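PDB 2W9M: polymerase X from Deinococcus radiodurans, which probably extends DNA by adding deoxyribonucleotides with release of diphosphate, as a family X DNA polymerase with a magnesium cofactor, and carries a zinc-binding polymerase/histidinol phosphatase (PHP) domain. Local coordinates for residues A[22-27]-A[35-40]; A[542-547]-A[553-558]. All blocks are in the same frame, centred on the assembly; numbering follows the deposited sequence.

Interaction 1: A[22-27]-A[35-40]; sequences DLLDIL and RAYRSA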
loop_
_atom_site.group_PDB
_atom_site.type_symbol
_atom_site.label_atom_id
_atom_site.label_comp_id
_atom_site.label_asym_id
_atom_site.label_seq_id
_atom_site.Cartn_x
_atom_site.Cartn_y
_atom_site.Cartn_z
ATOM N N ASP A 22 -20.620 -14.502 4.760
ATOM C CA ASP A 22 -19.597 -14.250 5.772
ATOM C C ASP A 22 -18.779 -13.008 5.429
ATOM O O ASP A 22 -18.449 -12.212 6.308
ATOM C CB ASP A 22 -18.677 -15.466 5.927
ATOM C CG ASP A 22 -19.306 -16.577 6.757
ATOM O OD1 ASP A 22 -20.068 -16.267 7.700
ATOM O OD2 ASP A 22 -19.030 -17.763 6.469
ATOM N N LEU A 23 -18.461 -12.851 4.145
ATOM C CA LEU A 23 -17.724 -11.685 3.655
ATOM C C LEU A 23 -18.529 -10.389 3.798
ATOM O O LEU A 23 -17.984 -9.353 4.182
ATOM C CB LEU A 23 -17.296 -11.892 2.199
ATOM C CG LEU A 23 -16.024 -12.707 1.964
ATOM C CD1 LEU A 23 -15.837 -13.030 0.489
ATOM C CD2 LEU A 23 -14.824 -11.950 2.495
ATOM N N LEU A 24 -19.821 -10.455 3.482
ATOM C CA LEU A 24 -20.717 -9.311 3.652
ATOM C C LEU A 24 -20.935 -9.001 5.131
ATOM O O LEU A 24 -21.090 -7.842 5.516
ATOM C CB LEU A 24 -22.054 -9.565 2.952
ATOM C CG LEU A 24 -21.964 -9.701 1.430
ATOM C CD1 LEU A 24 -23.174 -10.431 0.852
ATOM C CD2 LEU A 24 -21.791 -8.336 0.781
ATOM N N ASP A 25 -20.937 -10.046 5.955
ATOM C CA ASP A 25 -21.025 -9.894 7.404
ATOM C C ASP A 25 -19.855 -9.083 7.957
ATOM O O ASP A 25 -20.032 -8.258 8.854
ATOM C CB ASP A 25 -21.056 -11.263 8.092
ATOM C CG ASP A 25 -22.393 -11.961 7.946
ATOM O OD1 ASP A 25 -23.414 -11.262 7.756
ATOM O OD2 ASP A 25 -22.422 -13.209 8.027
ATOM N N ILE A 26 -18.661 -9.328 7.426
ATOM C CA ILE A 26 -17.451 -8.677 7.922
ATOM C C ILE A 26 -17.583 -7.155 8.028
ATOM O O ILE A 26 -17.204 -6.567 9.040
ATOM C CB ILE A 26 -16.223 -9.034 7.062
ATOM C CG1 ILE A 26 -15.755 -10.456 7.378
ATOM C CG2 ILE A 26 -15.093 -8.034 7.294
ATOM C CD1 ILE A 26 -14.532 -10.882 6.597
ATOM N N LEU A 27 -18.128 -6.526 6.991
ATOM C CA LEU A 27 -18.248 -5.070 6.960
ATOM C C LEU A 27 -19.647 -4.604 7.343
ATOM O O LEU A 27 -19.803 -3.687 8.150
ATOM C CB LEU A 27 -17.873 -4.529 5.579
ATOM C CG LEU A 27 -16.595 -5.106 4.956
ATOM C CD1 LEU A 27 -16.403 -4.571 3.551
ATOM C CD2 LEU A 27 -15.371 -4.809 5.812
ATOM N N ARG A 35 -28.147 -11.879 4.231
ATOM C CA ARG A 35 -29.246 -12.771 4.567
ATOM C C ARG A 35 -29.701 -13.537 3.333
ATOM O O ARG A 35 -29.991 -14.728 3.407
ATOM C CB ARG A 35 -30.420 -11.988 5.152
ATOM C CG ARG A 35 -30.454 -11.977 6.663
ATOM C CD ARG A 35 -31.742 -11.366 7.176
ATOM N NE ARG A 35 -32.104 -11.909 8.481
ATOM C CZ ARG A 35 -32.998 -11.362 9.299
ATOM N NH1 ARG A 35 -33.622 -10.243 8.953
ATOM N NH2 ARG A 35 -33.263 -11.931 10.467
ATOM N N ALA A 36 -29.753 -12.844 2.199
ATOM C CA ALA A 36 -30.192 -13.454 0.947
ATOM C C ALA A 36 -29.266 -14.583 0.499
ATOM O O ALA A 36 -29.724 -15.593 -0.035
ATOM C CB ALA A 36 -30.318 -12.402 -0.145
ATOM N N TYR A 37 -27.965 -14.411 0.712
ATOM C CA TYR A 37 -27.000 -15.446 0.353
ATOM C C TYR A 37 -26.972 -16.571 1.386
ATOM O O TYR A 37 -26.785 -17.737 1.041
ATOM C CB TYR A 37 -25.601 -14.854 0.157
ATOM C CG TYR A 37 -25.380 -14.282 -1.226
ATOM C CD1 TYR A 37 -25.347 -12.908 -1.436
ATOM C CD2 TYR A 37 -25.217 -15.116 -2.322
ATOM C CE1 TYR A 37 -25.151 -12.383 -2.701
ATOM C CE2 TYR A 37 -25.022 -14.602 -3.590
ATOM C CZ TYR A 37 -24.989 -13.236 -3.776
ATOM O OH TYR A 37 -24.793 -12.725 -5.040
ATOM N N ARG A 38 -27.169 -16.215 2.649
ATOM C CA ARG A 38 -27.152 -17.195 3.727
ATOM C C ARG A 38 -28.367 -18.113 3.636
ATOM O O ARG A 38 -28.264 -19.319 3.864
ATOM C CB ARG A 38 -27.123 -16.492 5.081
ATOM C CG ARG A 38 -26.363 -17.240 6.161
ATOM C CD ARG A 38 -26.352 -16.453 7.466
ATOM N NE ARG A 38 -26.154 -15.022 7.249
ATOM C CZ ARG A 38 -27.133 -14.122 7.259
ATOM N NH1 ARG A 38 -28.384 -14.501 7.483
ATOM N NH2 ARG A 38 -26.863 -12.841 7.048
ATOM N N SER A 39 -29.517 -17.533 3.296
ATOM C CA SER A 39 -30.755 -18.298 3.167
ATOM C C SER A 39 -30.739 -19.175 1.918
ATOM O O SER A 39 -31.294 -20.273 1.917
ATOM C CB SER A 39 -31.975 -17.371 3.155
ATOM O OG SER A 39 -32.056 -16.638 1.943
ATOM N N ALA A 40 -30.103 -18.690 0.856
ATOM C CA ALA A 40 -29.965 -19.477 -0.366
ATOM C C ALA A 40 -29.072 -20.691 -0.123
ATOM O O ALA A 40 -29.205 -21.717 -0.789
ATOM C CB ALA A 40 -29.409 -18.622 -1.496
#
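Leu24 reaches Tyr37 with one methyl: CD1 of Leu24 lies 4.0 Å from CD1 of Tyr37, meeting the ring obliquely. The other cross-helix pair is ionic, with OD1 of Asp25 standing 3.9 Å from NH2 of Arg38, a long salt bridge for which no hydrogen bond is found. The oxygen comes to the edge of the guanidinium, near its plane; the carboxylate and guanidinium planes are nearly parallel, 16° apart, but stepped, and the single approach is too long for a bidentate grip. Arg38 gets there by a bend at chi3 (-40°), which folds NE and the guanidinium back toward the carboxylate. A second acid, Asp22, has OD1 6.2 Å from NE of Arg38, and may add to the negative field around the arginine without touching it. Between the two segments the nearest CA atoms, those of Asp25 and Arg35, are 9.2 Å apart, and just 111 Å² is buried in all. The hydroxyl of Tyr37 makes a weak hydrogen bond to OE1 of Glu72. In the N-terminal helix-hairpin-helix domain the contact joins the end of helix 10-26 to helix 34-45, where Tyr37 also packs on Leu17 of the first helix and Pro84 of helix 83-91, while Leu24 touches Tyr370 in a loop.

Interaction 2: A[542-547]-A[553-558]; sequences HVVNSL and LDFVAR
The Phe555 ring takes CG1 of Val544 over one face, in a CH-pi contact: the methyl carbon is 4.1 Å from the ring centroid and 23° off the normal. That offset carries it toward the rim, and the closest ring atom is CZ of Phe555, 3.8 Å from CG1 of Val544. At the other end of the side chain, CD1 of Leu547 meets CB of Phe555 at 3.8 Å and approaches the ring obliquely. Two aliphatic side chains therefore share the length of one phenylalanine, Val544 near the ring tip and Leu547 near its root. Phe555 stretches toward them because CG is anti to the backbone N (chi1 164°), extending the ring from the helix toward the loop. The contact packs helix 549-561, close to the end of the modelled chain, against the loop before it, beside strand 511-514, the last of the seven parallel strands of the PHP domain, a family whose fold is a distorted (beta/alpha)7 barrel. The loop forms a short 3-10 segment at 544-546, in which N of Leu547 bonds to O of Val544 at 3.0 Å, a turn that brings Val544 and Leu547 to the same helix. Buried Asn545 spans the first and last strands, 329-333 and 511-514: its ND2 bonds to O of Gly329 and OD1 of Asn514, and its OD1 weakly to N of Ile513. Val544 also packs on Ala512 of strand 511-514, and both Val544 and Phe555 touch Lys510.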
loop_
_atom_site.group_PDB
_atom_site.type_symbol
_atom_site.label_atom_id
_atom_site.label_comp_id
_atom_site.label_asym_id
_atom_site.label_seq_id
_atom_site.Cartn_x
_atom_site.Cartn_y
_atom_site.Cartn_z
ATOM N N HIS A 542 5.405 18.998 -6.523
ATOM C CA HIS A 542 4.807 18.022 -7.433
ATOM C C HIS A 542 3.589 17.352 -6.805
ATOM O O HIS A 542 2.821 16.680 -7.494
ATOM C CB HIS A 542 5.818 16.931 -7.805
ATOM C CG HIS A 542 6.882 17.374 -8.763
ATOM N ND1 HIS A 542 8.135 17.773 -8.351
ATOM C CD2 HIS A 542 6.885 17.454 -10.114
ATOM C CE1 HIS A 542 8.862 18.093 -9.407
ATOM N NE2 HIS A 542 8.128 17.906 -10.489
ATOM N N VAL A 543 3.424 17.530 -5.497
ATOM C CA VAL A 543 2.415 16.801 -4.737
ATOM C C VAL A 543 1.353 17.726 -4.135
ATOM O O VAL A 543 1.664 18.550 -3.275
ATOM C CB VAL A 543 3.078 16.000 -3.597
ATOM C CG1 VAL A 543 2.031 15.284 -2.754
ATOM C CG2 VAL A 543 4.085 15.019 -4.156
ATOM N N VAL A 544 0.102 17.572 -4.567
ATOM C CA VAL A 544 -0.995 18.407 -4.063
ATOM C C VAL A 544 -1.210 18.305 -2.552
ATOM O O VAL A 544 -1.695 19.248 -1.939
ATOM C CB VAL A 544 -2.334 18.089 -4.752
ATOM C CG1 VAL A 544 -2.257 18.400 -6.233
ATOM C CG2 VAL A 544 -2.709 16.635 -4.522
ATOM N N ASN A 545 -0.860 17.169 -1.954
ATOM C CA ASN A 545 -1.003 16.993 -0.510
ATOM C C ASN A 545 -0.247 18.044 0.298
ATOM O O ASN A 545 -0.519 18.231 1.484
ATOM C CB ASN A 545 -0.527 15.602 -0.073
ATOM C CG ASN A 545 -1.198 14.486 -0.836
ATOM O OD1 ASN A 545 -0.871 14.229 -1.993
ATOM N ND2 ASN A 545 -2.138 13.811 -0.190
ATOM N N SER A 546 0.710 18.713 -0.338
ATOM C CA SER A 546 1.554 19.685 0.352
ATOM C C SER A 546 0.833 21.017 0.543
ATOM O O SER A 546 1.322 21.907 1.236
ATOM C CB SER A 546 2.864 19.896 -0.410
ATOM O OG SER A 546 2.650 20.632 -1.605
ATOM N N LEU A 547 -0.331 21.142 -0.086
ATOM C CA LEU A 547 -1.161 22.332 0.034
ATOM C C LEU A 547 -1.980 22.279 1.315
ATOM O O LEU A 547 -2.441 21.211 1.718
ATOM C CB LEU A 547 -2.113 22.434 -1.159
ATOM C CG LEU A 547 -1.505 22.561 -2.557
ATOM C CD1 LEU A 547 -2.602 22.654 -3.620
ATOM C CD2 LEU A 547 -0.577 23.765 -2.628
ATOM N N LEU A 553 -8.679 23.542 -1.606
ATOM C CA LEU A 553 -10.040 23.737 -2.085
ATOM C C LEU A 553 -10.111 24.614 -3.334
ATOM O O LEU A 553 -11.004 24.439 -4.164
ATOM C CB LEU A 553 -10.933 24.294 -0.977
ATOM C CG LEU A 553 -11.381 23.257 0.055
ATOM C CD1 LEU A 553 -12.323 23.874 1.069
ATOM C CD2 LEU A 553 -12.045 22.077 -0.632
ATOM N N ASP A 554 -9.177 25.548 -3.485
ATOM C CA ASP A 554 -9.191 26.377 -4.685
ATOM C C ASP A 554 -8.253 25.854 -5.776
ATOM O O ASP A 554 -8.309 26.314 -6.917
ATOM C CB ASP A 554 -8.943 27.857 -4.370
ATOM C CG ASP A 554 -7.486 28.175 -4.157
ATOM O OD1 ASP A 554 -6.959 27.838 -3.074
ATOM O OD2 ASP A 554 -6.874 28.781 -5.067
ATOM N N PHE A 555 -7.404 24.888 -5.434
ATOM C CA PHE A 555 -6.668 24.162 -6.461
ATOM C C PHE A 555 -7.652 23.407 -7.336
ATOM O O PHE A 555 -7.540 23.427 -8.561
ATOM C CB PHE A 555 -5.680 23.162 -5.868
ATOM C CG PHE A 555 -5.197 22.144 -6.868
ATOM C CD1 PHE A 555 -4.038 22.366 -7.602
ATOM C CD2 PHE A 555 -5.921 20.981 -7.097
ATOM C CE1 PHE A 555 -3.600 21.441 -8.531
ATOM C CE2 PHE A 555 -5.489 20.050 -8.033
ATOM C CZ PHE A 555 -4.323 20.282 -8.750
ATOM N N VAL A 556 -8.609 22.730 -6.702
ATOM C CA VAL A 556 -9.618 21.973 -7.442
ATOM C C VAL A 556 -10.659 22.888 -8.079
ATOM O O VAL A 556 -11.335 22.499 -9.029
ATOM C CB VAL A 556 -10.283 20.848 -6.583
ATOM C CG1 VAL A 556 -9.752 20.849 -5.161
ATOM C CG2 VAL A 556 -11.796 20.956 -6.613
ATOM N N ALA A 557 -10.770 24.111 -7.574
ATOM C CA ALA A 557 -11.661 25.091 -8.184
ATOM C C ALA A 557 -11.018 25.614 -9.457
ATOM O O ALA A 557 -11.690 25.842 -10.463
ATOM C CB ALA A 557 -11.946 26.226 -7.222
ATOM N N ARG A 558 -9.704 25.802 -9.397
ATOM C CA ARG A 558 -8.928 26.247 -10.546
ATOM C C ARG A 558 -8.847 25.109 -11.562
ATOM O O ARG A 558 -9.002 25.319 -12.763
ATOM C CB ARG A 558 -7.525 26.666 -10.093
ATOM C CG ARG A 558 -6.930 27.841 -10.858
ATOM C CD ARG A 558 -7.006 27.614 -12.363
ATOM N NE ARG A 558 -6.051 28.430 -13.107
ATOM C CZ ARG A 558 -5.876 28.361 -14.424
ATOM N NH1 ARG A 558 -6.597 27.514 -15.147
ATOM N NH2 ARG A 558 -4.983 29.141 -15.018
#

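Interactions 1 and 2 lie in separate parts of the chain, their centres 41 Å apart and nearest atoms about 24 Å apart, and they share no helix or strand. Both are small and partly buried, each burying a little over 110 Å², and neither contains a hydrogen bond across its segments. Their chemistry differs: interaction 1 joins two helices of the N-terminal helix-hairpin-helix region by an apolar pair beside a long salt bridge, whereas interaction 2 is wholly apolar and fastens a loop and helix 549-561 together near the parallel strands. The side chains of Leu24 and Val544 are each about 10 Å from the side chain of a zinc ligand, Asp339 and His332 respectively.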